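Side-chain contacts in sporulation-control protein spo0M (Bacillus subtilis, PDB 5CL2), which controls expression of the sporulation gene spo0A and is required for Bacillus subtilis to pass morphological stage 0 of sporulation: residues P132-E135 / N136-A140; F159-L163 / P164-E168; F189-E193 / D194-I198; D203-R207 / G208-W212; E240-L243 / E244-D248. One frame throughout, in Å; residues are numbered along the deposited sequence.

Contact 1. Residues P132-E135 / N136-A140; sequences PWIE and NVLEA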
# COMPACT_ATOMS: atom_id res chain seq x y z
N PRO A 132 11.81 5.92 16.79
CA PRO A 132 13.24 6.06 17.10
C PRO A 132 14.19 5.94 15.90
O PRO A 132 15.14 6.71 15.85
CB PRO A 132 13.48 4.92 18.09
CG PRO A 132 12.16 4.82 18.83
CD PRO A 132 11.09 5.13 17.81
N TRP A 133 13.99 4.99 14.99
CA TRP A 133 14.85 4.91 13.80
C TRP A 133 14.77 6.19 12.98
O TRP A 133 15.79 6.68 12.48
CB TRP A 133 14.48 3.74 12.90
CG TRP A 133 14.49 2.39 13.57
CD1 TRP A 133 15.09 2.04 14.74
CD2 TRP A 133 13.87 1.20 13.07
NE1 TRP A 133 14.88 0.71 15.01
CE2 TRP A 133 14.13 0.17 14.00
CE3 TRP A 133 13.10 0.90 11.94
CZ2 TRP A 133 13.65 -1.13 13.83
CZ3 TRP A 133 12.63 -0.39 11.77
CH2 TRP A 133 12.91 -1.39 12.71
N ILE A 134 13.55 6.72 12.82
CA ILE A 134 13.35 7.95 12.07
C ILE A 134 14.00 9.09 12.81
O ILE A 134 14.63 9.95 12.20
CB ILE A 134 11.87 8.27 11.83
CG1 ILE A 134 11.25 7.26 10.87
CG2 ILE A 134 11.71 9.68 11.27
CD1 ILE A 134 9.73 7.50 10.65
N GLU A 135 13.86 9.12 14.13
CA GLU A 135 14.46 10.18 14.92
C GLU A 135 16.00 10.12 14.85
O GLU A 135 16.68 11.15 14.88
CB GLU A 135 13.98 10.09 16.36
CG GLU A 135 14.33 11.29 17.22
CD GLU A 135 13.38 11.44 18.40
OE1 GLU A 135 12.97 10.40 18.99
OE2 GLU A 135 13.03 12.59 18.75
N ASN A 136 16.53 8.91 14.71
CA ASN A 136 17.95 8.71 14.47
C ASN A 136 18.34 9.32 13.13
O ASN A 136 19.34 10.04 13.05
CB ASN A 136 18.33 7.22 14.49
CG ASN A 136 18.34 6.63 15.89
OD1 ASN A 136 18.14 7.33 16.89
ND2 ASN A 136 18.56 5.32 15.98
N VAL A 137 17.56 9.04 12.09
CA VAL A 137 17.86 9.61 10.78
C VAL A 137 17.80 11.14 10.82
O VAL A 137 18.65 11.81 10.24
CB VAL A 137 16.91 9.09 9.68
CG1 VAL A 137 17.30 9.68 8.33
CG2 VAL A 137 16.97 7.58 9.60
N LEU A 138 16.83 11.68 11.53
CA LEU A 138 16.60 13.13 11.59
C LEU A 138 17.76 13.83 12.29
O LEU A 138 18.27 14.86 11.83
CB LEU A 138 15.29 13.43 12.32
CG LEU A 138 14.02 12.94 11.63
CD1 LEU A 138 12.78 13.16 12.53
CD2 LEU A 138 13.86 13.61 10.26
N GLU A 139 18.16 13.25 13.43
CA GLU A 139 19.30 13.77 14.16
C GLU A 139 20.57 13.68 13.33
O GLU A 139 21.35 14.63 13.27
CB GLU A 139 19.47 13.01 15.48
CG GLU A 139 20.76 13.33 16.22
CD GLU A 139 20.90 12.52 17.51
OE1 GLU A 139 19.98 11.73 17.82
OE2 GLU A 139 21.92 12.69 18.22
N ALA A 140 20.75 12.54 12.66
CA ALA A 140 21.90 12.33 11.77
C ALA A 140 21.98 13.38 10.67
O ALA A 140 23.06 13.90 10.40
CB ALA A 140 21.84 10.94 11.17
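Ile134 carries its CG2 branch anti to the backbone N, and Leu138 sets CG beside its own N (chi1 -65°), which brings CD1 back along the helix until Ile134 CG2 and Leu138 CD1 meet at 3.9 Å. The two chains lie side by side, pointing the same way. The same rotamer presses Leu138 CG against Ile134 O at 3.1 Å, the oxygen that also accepts the amide of Leu138 (Leu138 N to Ile134 O, 2.9 Å). This i to i+4 pairing belongs to the first turns of helix 132-143, which packs on an antiparallel sheet: Ile134, Val137 and Leu138 rest on Phe189, while Trp133 reaches both Leu191 and the neighbouring helix 230-234. On another side of the helix Asn136 turns its carboxamide back over Pro132, with Asn136 CG 3.2 Å from Pro132 O. That carbonyl takes the backbone amide (Asn136 N to Pro132 O, 2.8 Å). Asn136 OD1, an acceptor like Pro132 O, makes no hydrogen bond with it; Asn136 ND2 donates to Leu233 O, tying the two helices together. Val137 CG2 lies 3.2 Å from Trp133 O.

Contact 2. Residues F159-L163 / P164-E168; sequences FQRRL and PFVQE
The Glu168 carboxylate is gripped by several partners: Glu168 OE2 forms a salt bridge with Arg204 NE, and Glu168 OE1 accepts Trp212 NE1. Across the two segments themselves the contacts are apolar, and Leu163 and Phe165 pack together where the loop enters strand 165-173. Leu163 CB sits over one face of the Phe165 ring in a CH-pi contact, 4.3 Å from the centroid, and Leu163 CD1 reaches the rim at Phe165 CZ, 3.6 Å away. Phe165 adopts the crowded position, CG between its N and carbonyl carbon (chi1 65°), and this folds the ring back alongside Leu163 so that both point the same way. Pro164 CD, on the bonded neighbour, lies 3.4 Å from Leu163 CB. On another side of the chain Phe159 and Val166 cross at about a right angle, with Phe159 CD2 4.1 Å from Val166 CG1, and the Phe159 ring also meets that of Trp212. The backbones of Pro164 and Val166 hydrogen-bond with Ala156 and Glu154, pairing the strand with 146-155. With no hydrogen bond between 159-163 and 164-168, the local shape of this turn probably depends on side-chain packing, the restricted proline backbone and the bonds to strand 146-155.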
# COMPACT_ATOMS: atom_id res chain seq x y z
N PHE A 159 4.32 6.48 -6.03
CA PHE A 159 4.88 5.40 -5.22
C PHE A 159 3.90 4.24 -4.99
O PHE A 159 4.29 3.17 -4.49
CB PHE A 159 5.34 5.94 -3.88
CG PHE A 159 6.47 6.92 -3.99
CD1 PHE A 159 7.69 6.53 -4.50
CD2 PHE A 159 6.30 8.24 -3.61
CE1 PHE A 159 8.73 7.44 -4.62
CE2 PHE A 159 7.33 9.14 -3.71
CZ PHE A 159 8.56 8.74 -4.22
N GLN A 160 2.64 4.44 -5.36
CA GLN A 160 1.63 3.37 -5.26
C GLN A 160 1.62 2.66 -3.90
O GLN A 160 1.58 1.43 -3.84
CB GLN A 160 1.84 2.34 -6.39
CG GLN A 160 1.68 2.94 -7.81
CD GLN A 160 1.70 1.91 -8.94
OE1 GLN A 160 1.35 0.73 -8.74
NE2 GLN A 160 2.09 2.36 -10.14
N ARG A 161 1.65 3.43 -2.82
CA ARG A 161 1.63 2.85 -1.47
C ARG A 161 0.19 2.52 -1.02
O ARG A 161 -0.79 2.79 -1.73
CB ARG A 161 2.26 3.82 -0.46
CG ARG A 161 3.50 4.53 -0.96
CD ARG A 161 4.59 3.54 -1.11
NE ARG A 161 4.98 3.00 0.19
CZ ARG A 161 5.75 1.93 0.33
NH1 ARG A 161 6.18 1.29 -0.74
NH2 ARG A 161 6.08 1.49 1.54
N ARG A 162 0.08 1.99 0.19
CA ARG A 162 -1.21 1.69 0.78
C ARG A 162 -2.04 2.98 0.87
O ARG A 162 -3.19 3.02 0.43
CB ARG A 162 -1.03 1.05 2.15
CG ARG A 162 -2.31 0.47 2.71
CD ARG A 162 -2.16 -0.05 4.13
NE ARG A 162 -1.94 1.01 5.11
CZ ARG A 162 -2.91 1.59 5.82
NH1 ARG A 162 -4.17 1.25 5.60
NH2 ARG A 162 -2.63 2.54 6.71
N LEU A 163 -1.43 4.04 1.39
CA LEU A 163 -2.07 5.35 1.45
C LEU A 163 -1.75 6.18 0.19
O LEU A 163 -0.74 5.97 -0.44
CB LEU A 163 -1.61 6.08 2.71
CG LEU A 163 -1.89 5.27 3.96
CD1 LEU A 163 -1.30 5.98 5.18
CD2 LEU A 163 -3.42 5.08 4.11
N PRO A 164 -2.64 7.10 -0.17
CA PRO A 164 -2.50 7.99 -1.33
C PRO A 164 -1.42 9.06 -1.17
O PRO A 164 -1.09 9.75 -2.15
CB PRO A 164 -3.88 8.64 -1.44
CG PRO A 164 -4.47 8.52 -0.01
CD PRO A 164 -3.96 7.21 0.47
N PHE A 165 -0.90 9.23 0.04
CA PHE A 165 0.08 10.27 0.33
C PHE A 165 1.39 9.74 0.93
O PHE A 165 1.45 8.61 1.38
CB PHE A 165 -0.52 11.29 1.30
CG PHE A 165 -0.83 10.70 2.65
CD1 PHE A 165 0.14 10.64 3.64
CD2 PHE A 165 -2.11 10.20 2.91
CE1 PHE A 165 -0.16 10.09 4.88
CE2 PHE A 165 -2.40 9.65 4.14
CZ PHE A 165 -1.42 9.59 5.12
N VAL A 166 2.44 10.56 0.94
CA VAL A 166 3.59 10.22 1.78
C VAL A 166 3.93 11.41 2.66
O VAL A 166 3.60 12.55 2.32
CB VAL A 166 4.84 9.82 0.95
CG1 VAL A 166 4.56 8.59 0.14
CG2 VAL A 166 5.28 10.96 0.05
N GLN A 167 4.59 11.18 3.79
CA GLN A 167 5.04 12.32 4.57
C GLN A 167 6.41 12.77 4.04
O GLN A 167 7.38 12.02 4.06
CB GLN A 167 5.10 12.01 6.07
CG GLN A 167 5.45 13.25 6.88
CD GLN A 167 5.19 13.14 8.38
OE1 GLN A 167 5.37 12.08 8.99
NE2 GLN A 167 4.77 14.25 8.98
N GLU A 168 6.47 14.00 3.55
CA GLU A 168 7.68 14.59 3.00
C GLU A 168 8.32 15.54 4.01
O GLU A 168 7.68 16.51 4.46
CB GLU A 168 7.36 15.33 1.70
CG GLU A 168 8.59 15.91 0.99
CD GLU A 168 8.23 16.54 -0.34
OE1 GLU A 168 7.08 16.34 -0.80
OE2 GLU A 168 9.07 17.23 -0.95

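Contact 3. Residues F189-E193 / D194-I198; sequences FLLDE and DGLEI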
# COMPACT_ATOMS: atom_id res chain seq x y z
N PHE A 189 10.28 8.80 4.56
CA PHE A 189 10.48 7.56 5.29
C PHE A 189 9.34 6.58 5.04
O PHE A 189 8.17 6.91 5.22
CB PHE A 189 10.56 7.84 6.78
CG PHE A 189 11.62 8.79 7.14
CD1 PHE A 189 12.93 8.38 7.26
CD2 PHE A 189 11.33 10.12 7.33
CE1 PHE A 189 13.91 9.25 7.59
CE2 PHE A 189 12.32 11.01 7.64
CZ PHE A 189 13.62 10.57 7.77
N LEU A 190 9.69 5.37 4.62
CA LEU A 190 8.74 4.28 4.55
C LEU A 190 9.13 3.24 5.60
O LEU A 190 10.08 2.48 5.43
CB LEU A 190 8.74 3.67 3.15
CG LEU A 190 8.66 4.69 2.01
CD1 LEU A 190 8.89 4.02 0.66
CD2 LEU A 190 7.30 5.36 2.05
N LEU A 191 8.36 3.22 6.68
CA LEU A 191 8.69 2.42 7.84
C LEU A 191 8.00 1.08 7.75
O LEU A 191 6.80 1.02 7.48
CB LEU A 191 8.27 3.15 9.10
CG LEU A 191 8.54 2.41 10.40
CD1 LEU A 191 10.04 2.29 10.58
CD2 LEU A 191 7.91 3.16 11.54
N ASP A 192 8.75 0.02 7.96
CA ASP A 192 8.18 -1.32 8.09
C ASP A 192 8.77 -1.98 9.33
O ASP A 192 9.49 -1.33 10.10
CB ASP A 192 8.39 -2.14 6.81
CG ASP A 192 9.88 -2.26 6.41
OD1 ASP A 192 10.56 -3.17 6.92
OD2 ASP A 192 10.34 -1.43 5.58
N GLU A 193 8.41 -3.24 9.55
CA GLU A 193 8.77 -3.97 10.77
C GLU A 193 10.27 -4.30 10.88
O GLU A 193 10.82 -4.37 11.98
CB GLU A 193 7.95 -5.27 10.84
CG GLU A 193 6.42 -5.10 10.87
CD GLU A 193 5.87 -4.74 12.24
OE1 GLU A 193 6.69 -4.52 13.16
OE2 GLU A 193 4.62 -4.71 12.40
N ASP A 194 10.91 -4.55 9.75
CA ASP A 194 12.32 -4.99 9.77
C ASP A 194 13.34 -3.91 9.49
O ASP A 194 14.54 -4.16 9.54
CB ASP A 194 12.51 -6.14 8.78
CG ASP A 194 11.56 -7.27 9.05
OD1 ASP A 194 11.74 -7.92 10.11
OD2 ASP A 194 10.65 -7.50 8.22
N GLY A 195 12.86 -2.71 9.23
CA GLY A 195 13.75 -1.63 8.88
C GLY A 195 13.01 -0.46 8.28
O GLY A 195 11.81 -0.26 8.49
N LEU A 196 13.75 0.33 7.51
CA LEU A 196 13.24 1.60 7.05
C LEU A 196 13.80 1.93 5.67
O LEU A 196 14.99 1.75 5.41
CB LEU A 196 13.61 2.66 8.08
CG LEU A 196 13.14 4.08 7.93
CD1 LEU A 196 12.95 4.67 9.30
CD2 LEU A 196 14.20 4.82 7.19
N GLU A 197 12.94 2.42 4.78
CA GLU A 197 13.41 2.88 3.46
C GLU A 197 13.38 4.41 3.36
O GLU A 197 12.40 5.05 3.75
CB GLU A 197 12.55 2.25 2.37
CG GLU A 197 12.98 2.52 0.97
CD GLU A 197 12.44 1.48 0.02
OE1 GLU A 197 11.93 0.46 0.52
OE2 GLU A 197 12.54 1.64 -1.21
N ILE A 198 14.45 5.00 2.83
CA ILE A 198 14.51 6.45 2.65
C ILE A 198 14.57 6.84 1.19
O ILE A 198 15.34 6.27 0.41
CB ILE A 198 15.72 7.07 3.34
CG1 ILE A 198 15.81 6.58 4.78
CG2 ILE A 198 15.61 8.58 3.35
CD1 ILE A 198 16.72 7.39 5.61
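Phe189 meets Leu196 and Ile198 across the hairpin of strands 185-191 and 195-202. Leu196 CD2 comes to the edge of the ring, in its plane, 3.8 Å from Phe189 CD1, while Ile198 runs alongside and places CD1 3.9 Å from Phe189 CE1. Further along the same face Leu191 CD1 touches Leu196 CD1 at 4.0 Å. These side chains are set in register by the hydrogen-bonded pair Leu190 and Glu197, whose two bonds are nearly straight: Leu190 N to Glu197 O and Glu197 N to Leu190 O are both 2.9 Å. Toward the turn, Asp192 N donates to Gly195 O at 3.1 Å. The two-residue reversal at Glu193 and Asp194 is fastened by an Asx turn: with CG between its N and carbonyl carbon (chi1 56°), Asp192 curls OD1 over the turn, where Asp194 N donates to it at 3.2 Å on the anti side, 26° out of the carboxylate plane. Asp192 OD1 also forms a salt bridge with Arg227. Putting an alanine in place of Asp192 would probably leave the Asp194 amide without this acceptor and Arg227 without this carboxylate partner. Phe189, Leu191, Leu196 and Ile198 face helix 132-143, whereas Leu190 and Glu197 lie on the other face, where Glu197 OE2 pairs with Arg225. Asp192 OD1 and Asp194 OD2 are only 4.5 Å apart, and Arg227, bridged to Asp192, probably offsets some of the repulsion.

Contact 4. Residues D203-R207 / G208-W212; sequences DRRAR and GLRGW
Arg205 to Gly208 forms a type I turn in the loop between strands 195-202 and 224-229, and it ends a short helical bend as a Schellman motif. The motif's two bonds are the six-to-one bond Leu209 N to Arg204 O, 2.8 Å, and the inner bond Gly208 N to Arg205 O, 2.9 Å. Gly208 supplies the positive phi (61°) at which the chain leaves the bend. Having reversed, the chain brings Leu209, Gly211 and Trp212 round the side chain of Arg204. A kink at CG-CD (chi3 59°) lays the guanidinium of Arg204 flat on the Trp212 ring, centres 3.8 Å apart and planes 14° from parallel, a cation-pi stack. Leu209 CB lies over the opposite face, 3.8 Å from Arg204 NH1. At the edge, Arg204 NH2 donates to Gly211 O at 2.8 Å; the oxygen is close to the guanidinium plane, although the donor stands above the plane of the carbonyl. The flat group is thus held on both faces and on one edge, and the Glu168 carboxylate, bound to both residues of the stack, probably helps hold them in position. Arg207 spreads its guanidinium over Leu209 CD1, which sits beneath the centre at 3.5 Å from Arg207 CZ, and its NH2 pairs with Glu201. A glycine of positive phi with paired six-to-one and inner bonds is the hallmark of a Schellman C-cap, here with the stack of Arg204 on Trp212 beside it.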
# COMPACT_ATOMS: atom_id res chain seq x y z
N ASP A 203 16.21 19.98 -3.97
CA ASP A 203 15.79 21.16 -4.72
C ASP A 203 14.38 21.05 -5.31
O ASP A 203 14.09 21.69 -6.32
CB ASP A 203 16.79 21.48 -5.87
CG ASP A 203 18.16 21.98 -5.36
OD1 ASP A 203 18.26 22.43 -4.20
OD2 ASP A 203 19.14 21.97 -6.17
N ARG A 204 13.49 20.31 -4.65
CA ARG A 204 12.09 20.25 -5.10
C ARG A 204 11.41 21.61 -5.00
O ARG A 204 10.67 22.00 -5.91
CB ARG A 204 11.32 19.18 -4.30
CG ARG A 204 11.50 17.77 -4.89
CD ARG A 204 10.87 16.69 -4.01
NE ARG A 204 9.43 16.87 -3.78
CZ ARG A 204 8.50 16.57 -4.67
NH1 ARG A 204 8.83 16.07 -5.86
NH2 ARG A 204 7.23 16.76 -4.38
N ARG A 205 11.68 22.36 -3.93
CA ARG A 205 11.06 23.68 -3.81
C ARG A 205 11.64 24.62 -4.84
O ARG A 205 10.89 25.35 -5.48
CB ARG A 205 11.26 24.32 -2.42
CG ARG A 205 10.67 23.54 -1.26
CD ARG A 205 9.37 22.88 -1.67
NE ARG A 205 9.26 21.62 -0.95
CZ ARG A 205 8.75 20.51 -1.48
NH1 ARG A 205 8.30 20.50 -2.73
NH2 ARG A 205 8.72 19.42 -0.75
N ALA A 206 12.97 24.58 -5.03
CA ALA A 206 13.60 25.42 -6.04
C ALA A 206 12.98 25.13 -7.39
O ALA A 206 12.76 26.03 -8.18
CB ALA A 206 15.14 25.19 -6.08
N ARG A 207 12.70 23.86 -7.65
CA ARG A 207 12.15 23.46 -8.94
C ARG A 207 10.62 23.61 -8.99
O ARG A 207 9.98 23.33 -10.00
CB ARG A 207 12.54 22.02 -9.26
CG ARG A 207 14.05 21.82 -9.43
CD ARG A 207 14.37 20.43 -9.93
NE ARG A 207 14.30 19.45 -8.85
CZ ARG A 207 14.15 18.15 -9.05
NH1 ARG A 207 14.04 17.68 -10.28
NH2 ARG A 207 14.10 17.33 -8.01
N GLY A 208 10.03 24.07 -7.89
CA GLY A 208 8.58 24.25 -7.81
C GLY A 208 7.78 22.97 -7.99
O GLY A 208 6.72 22.97 -8.61
N LEU A 209 8.32 21.88 -7.46
CA LEU A 209 7.64 20.58 -7.50
C LEU A 209 6.86 20.33 -6.20
O LEU A 209 7.39 20.56 -5.11
CB LEU A 209 8.64 19.43 -7.71
CG LEU A 209 9.52 19.47 -8.96
CD1 LEU A 209 10.62 18.43 -8.86
CD2 LEU A 209 8.68 19.25 -10.20
N ARG A 210 5.61 19.90 -6.33
CA ARG A 210 4.78 19.48 -5.19
C ARG A 210 4.14 18.15 -5.52
O ARG A 210 3.69 17.91 -6.65
CB ARG A 210 3.68 20.51 -4.86
CG ARG A 210 4.16 21.81 -4.20
CD ARG A 210 4.73 21.60 -2.79
NE ARG A 210 3.77 21.20 -1.76
CZ ARG A 210 2.97 22.04 -1.09
NH1 ARG A 210 3.00 23.34 -1.34
NH2 ARG A 210 2.15 21.59 -0.15
N GLY A 211 4.12 17.25 -4.54
CA GLY A 211 3.55 15.93 -4.75
C GLY A 211 4.48 15.05 -5.57
O GLY A 211 5.43 15.54 -6.17
N TRP A 212 4.18 13.75 -5.60
CA TRP A 212 5.05 12.80 -6.28
C TRP A 212 4.31 12.10 -7.40
O TRP A 212 3.45 11.23 -7.15
CB TRP A 212 5.58 11.81 -5.25
CG TRP A 212 6.33 12.54 -4.18
CD1 TRP A 212 5.81 13.28 -3.15
CD2 TRP A 212 7.76 12.66 -4.05
NE1 TRP A 212 6.80 13.83 -2.39
CE2 TRP A 212 8.03 13.45 -2.93
CE3 TRP A 212 8.84 12.14 -4.78
CZ2 TRP A 212 9.31 13.77 -2.50
CZ3 TRP A 212 10.12 12.44 -4.36
CH2 TRP A 212 10.35 13.24 -3.23

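Contact 5. Residues E240-L243 / E244-D248; sequences EEVL and EEILD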
# COMPACT_ATOMS: atom_id res chain seq x y z
N GLU A 240 25.25 8.35 10.28
CA GLU A 240 25.61 9.64 9.70
C GLU A 240 26.59 9.51 8.57
O GLU A 240 26.54 10.32 7.63
CB GLU A 240 26.24 10.61 10.68
CG GLU A 240 25.65 10.73 12.04
CD GLU A 240 25.96 12.10 12.58
OE1 GLU A 240 26.81 12.80 11.96
OE2 GLU A 240 25.37 12.48 13.62
N GLU A 241 27.50 8.53 8.62
CA GLU A 241 28.50 8.52 7.56
C GLU A 241 27.90 7.89 6.30
O GLU A 241 28.24 8.29 5.18
CB GLU A 241 29.78 7.78 7.95
CG GLU A 241 30.17 7.82 9.41
CD GLU A 241 31.52 7.16 9.67
OE1 GLU A 241 32.37 7.16 8.74
OE2 GLU A 241 31.72 6.62 10.79
N VAL A 242 26.96 6.96 6.48
CA VAL A 242 26.26 6.42 5.33
C VAL A 242 25.44 7.52 4.66
O VAL A 242 25.42 7.65 3.43
CB VAL A 242 25.35 5.23 5.71
CG1 VAL A 242 24.46 4.82 4.54
CG2 VAL A 242 26.18 4.05 6.19
N LEU A 243 24.79 8.34 5.48
CA LEU A 243 23.98 9.44 4.96
C LEU A 243 24.86 10.48 4.25
O LEU A 243 24.51 10.96 3.15
CB LEU A 243 23.17 10.06 6.10
CG LEU A 243 22.11 9.07 6.60
CD1 LEU A 243 21.44 9.52 7.87
CD2 LEU A 243 21.09 8.75 5.52
N GLU A 244 26.00 10.80 4.84
CA GLU A 244 26.99 11.70 4.20
C GLU A 244 27.41 11.18 2.81
O GLU A 244 27.42 11.93 1.81
CB GLU A 244 28.21 11.85 5.12
CG GLU A 244 29.15 13.00 4.77
CD GLU A 244 30.30 13.16 5.77
OE1 GLU A 244 30.83 12.13 6.25
OE2 GLU A 244 30.61 14.31 6.15
N GLU A 245 27.71 9.88 2.73
CA GLU A 245 28.03 9.23 1.45
C GLU A 245 26.90 9.31 0.42
O GLU A 245 27.15 9.59 -0.76
CB GLU A 245 28.41 7.76 1.64
CG GLU A 245 29.03 7.14 0.36
CD GLU A 245 29.87 5.90 0.61
OE1 GLU A 245 30.17 5.59 1.78
OE2 GLU A 245 30.22 5.21 -0.38
N ILE A 246 25.67 9.01 0.86
CA ILE A 246 24.51 9.08 -0.02
C ILE A 246 24.34 10.49 -0.57
O ILE A 246 24.11 10.67 -1.78
CB ILE A 246 23.19 8.66 0.71
CG1 ILE A 246 23.29 7.20 1.17
CG2 ILE A 246 22.01 8.83 -0.22
CD1 ILE A 246 22.12 6.69 2.00
N LEU A 247 24.46 11.49 0.30
CA LEU A 247 24.33 12.89 -0.11
C LEU A 247 25.48 13.34 -1.03
O LEU A 247 25.31 14.30 -1.79
CB LEU A 247 24.25 13.82 1.10
CG LEU A 247 23.06 13.61 2.02
CD1 LEU A 247 23.14 14.59 3.17
CD2 LEU A 247 21.76 13.74 1.24
N ASP A 248 26.63 12.65 -0.98
CA ASP A 248 27.78 13.11 -1.75
C ASP A 248 27.50 13.07 -3.24
O ASP A 248 28.11 13.80 -4.01
CB ASP A 248 29.03 12.27 -1.47
CG ASP A 248 30.22 12.64 -2.37
OD1 ASP A 248 30.91 13.65 -2.08
OD2 ASP A 248 30.48 11.93 -3.38
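Val242 and Ile246 touch one helical turn apart, their side chains crossing obliquely with Val242 CG1 3.9 Å from Ile246 CD1. The torsions explain the meeting. Val242 holds CG1 anti to its N (chi1 172°), and Ile246 puts CG1 beside its own N (chi1 -62°), then extends so that CD1 runs back toward the preceding turn. On the way Ile246 CG1 passes 3.1 Å from Val242 O, which also accepts Ile246 N at 2.9 Å. Leu243 CD2 also approaches Ile246 CD1, more loosely at 4.2 Å. Leu247 repeats the pattern a residue later, with CG 3.2 Å from Leu243 O and its amide bonded to that oxygen (Leu247 N to Leu243 O, 2.9 Å). The exposed Glu244 and Glu245 instead carry CG anti to N and stretch outward. Beyond the helix, Ile246 packs on Phe228. With an alanine at Ile246, the methyls of Val242 and Leu243 would probably lose their common neighbour, and a gap is likely to open against Phe228. This apolar stripe of helix 236-248 lies on Phe200 of strand 195-202 and Phe228 of strand 224-229, while Leu243 and Glu240 also border Ala140 of helix 132-143.

The contacts follow one another along the chain without overlap and gather around the antiparallel sheet of strands 146-155, 165-173, 185-191, 195-202 and 224-229. Contact 3 is a hairpin of that sheet, and contact 2 leads into the strand beside it; their centres are about 13 Å apart. Contact 1 lies on the sheet face of Phe189 and Leu196, its centre about 12 Å from that of contact 3, and its helix neighbours that of contact 5, centres about 14 Å apart. Contact 4, centred about 16 Å from contact 2, reaches the sheet on the side of Ile188. Helices and a long loop thus cover different faces of one sheet, while contacts 2 and 3 also meet the second subunit.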